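Local atomic coordinates of beta-fructofuranosidase (Arthrobacter, PDB entry 3WPU), a protein that belongs to the beta-fructofuranosidases, proteins of the levansucrase/invertase family rich in beta strands. Residues W28-A33 / Y289-D294. Residues are numbered along the deposited sequence; the frame is centred on the assembly and turned at random.
Sequences WTRADA and YAETVD
The guanidinium of Arg30 and the carboxylate of Glu291 meet edge to edge, their planes 25° apart, in a side-on, two-pronged salt bridge. The pair ties the start of helix 30-38 to the loop that leads into helix 293-297, toward the periphery of the five-bladed beta-propeller fold known for this family. The carboxylate carbon lies in the guanidinium plane at its NE-NH2 edge, so neither group stacks on a face of the other. Arg30 NE donates to Glu291 OE1 at 2.7 Å, in an almost straight bond of 179°. Arg30 NH2 donates to Glu291 OE2 at 2.8 Å, with a more bent 156°. Both oxygens are met on their syn sides, and two bonds side by side, one to each oxygen, restrain the rotation of both groups. The bend at chi3 of Arg30 swings the NE edge round to the acid, whose chain runs extended beyond CG. Glu291 OE1 also shares a hydrogen bond with Tyr283 OH, which gives this oxygen two partners. The outer nitrogens of Arg30 have further partners: NH1 goes to the carbonyl of Cys332, half of the disulfide with Cys276, and NH2 to that of Ala362. Behind Arg30, a capping box opens the helix: Asp32 N gives to Thr29 OG1 at 2.9 Å. In return, Thr29 N donates to Asp32 OD2 at 3.2 Å from above the carboxylate plane.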
# COMPACT_ATOMS: atom_id res chain seq x y z
N TRP A 28 -7.15 3.23 16.88
CA TRP A 28 -5.92 2.55 17.26
C TRP A 28 -5.40 3.36 18.43
O TRP A 28 -4.96 4.49 18.24
CB TRP A 28 -4.92 2.57 16.10
CG TRP A 28 -3.65 1.84 16.36
CD1 TRP A 28 -3.43 0.84 17.26
CD2 TRP A 28 -2.39 2.02 15.66
NE1 TRP A 28 -2.13 0.42 17.20
CE2 TRP A 28 -1.50 1.09 16.19
CE3 TRP A 28 -1.99 2.83 14.59
CZ2 TRP A 28 -0.18 0.99 15.74
CZ3 TRP A 28 -0.67 2.75 14.18
CH2 TRP A 28 0.19 1.81 14.72
N THR A 29 -5.57 2.84 19.64
CA THR A 29 -5.44 3.69 20.83
C THR A 29 -4.01 3.75 21.31
O THR A 29 -3.19 2.94 20.91
CB THR A 29 -6.30 3.19 22.00
OG1 THR A 29 -5.77 1.94 22.48
CG2 THR A 29 -7.76 2.99 21.57
N ARG A 30 -3.72 4.66 22.24
CA ARG A 30 -2.39 4.70 22.87
C ARG A 30 -2.12 3.42 23.68
O ARG A 30 -1.03 2.90 23.65
CB ARG A 30 -2.23 5.95 23.73
CG ARG A 30 -2.14 7.21 22.90
CD ARG A 30 -1.85 8.46 23.72
NE ARG A 30 -0.62 8.44 24.51
CZ ARG A 30 0.57 8.83 24.07
NH1 ARG A 30 0.73 9.25 22.82
NH2 ARG A 30 1.62 8.79 24.88
N ALA A 31 -3.15 2.89 24.35
CA ALA A 31 -3.04 1.65 25.09
C ALA A 31 -2.66 0.51 24.14
O ALA A 31 -1.79 -0.31 24.45
CB ALA A 31 -4.35 1.35 25.80
N ASP A 32 -3.30 0.48 22.97
CA ASP A 32 -3.01 -0.53 21.92
C ASP A 32 -1.55 -0.37 21.48
O ASP A 32 -0.77 -1.32 21.48
CB ASP A 32 -3.96 -0.34 20.71
CG ASP A 32 -5.43 -0.72 21.00
OD1 ASP A 32 -5.71 -1.47 21.96
OD2 ASP A 32 -6.29 -0.27 20.20
N ALA A 33 -1.18 0.84 21.11
CA ALA A 33 0.14 1.10 20.56
C ALA A 33 1.23 0.81 21.58
O ALA A 33 2.37 0.43 21.20
CB ALA A 33 0.22 2.54 20.03
N TYR A 289 -1.11 1.85 34.60
CA TYR A 289 -0.30 2.43 33.51
C TYR A 289 -1.02 3.50 32.69
O TYR A 289 -0.46 4.05 31.74
CB TYR A 289 0.21 1.31 32.58
CG TYR A 289 1.22 0.41 33.25
CD1 TYR A 289 2.57 0.74 33.26
CD2 TYR A 289 0.82 -0.73 33.91
CE1 TYR A 289 3.49 -0.06 33.88
CE2 TYR A 289 1.74 -1.54 34.54
CZ TYR A 289 3.07 -1.21 34.52
OH TYR A 289 3.98 -2.02 35.15
N ALA A 290 -2.29 3.78 33.01
CA ALA A 290 -3.04 4.79 32.28
C ALA A 290 -2.39 6.17 32.32
O ALA A 290 -1.74 6.55 33.32
CB ALA A 290 -4.47 4.85 32.80
N GLU A 291 -2.55 6.90 31.22
CA GLU A 291 -2.14 8.31 31.14
C GLU A 291 -3.36 9.17 31.30
O GLU A 291 -4.48 8.71 31.09
CB GLU A 291 -1.53 8.63 29.78
CG GLU A 291 -0.36 7.75 29.37
CD GLU A 291 -0.01 7.97 27.92
OE1 GLU A 291 -0.77 7.50 27.04
OE2 GLU A 291 1.05 8.58 27.65
N THR A 292 -3.17 10.43 31.65
CA THR A 292 -4.30 11.34 31.67
C THR A 292 -4.44 12.06 30.33
O THR A 292 -3.45 12.29 29.63
CB THR A 292 -4.22 12.37 32.82
OG1 THR A 292 -3.20 13.35 32.53
CG2 THR A 292 -3.90 11.67 34.13
N VAL A 293 -5.68 12.39 29.99
CA VAL A 293 -5.99 13.20 28.82
C VAL A 293 -5.18 14.50 28.83
O VAL A 293 -4.55 14.87 27.82
CB VAL A 293 -7.51 13.46 28.69
CG1 VAL A 293 -7.80 14.58 27.70
CG2 VAL A 293 -8.26 12.20 28.27
N ASP A 294 -5.14 15.18 29.98
CA ASP A 294 -4.36 16.42 30.07
C ASP A 294 -2.87 16.22 29.78
O ASP A 294 -2.28 17.01 29.04
CB ASP A 294 -4.54 17.10 31.45
CG ASP A 294 -5.93 17.66 31.67
OD1 ASP A 294 -6.73 17.79 30.71
OD2 ASP A 294 -6.23 18.01 32.83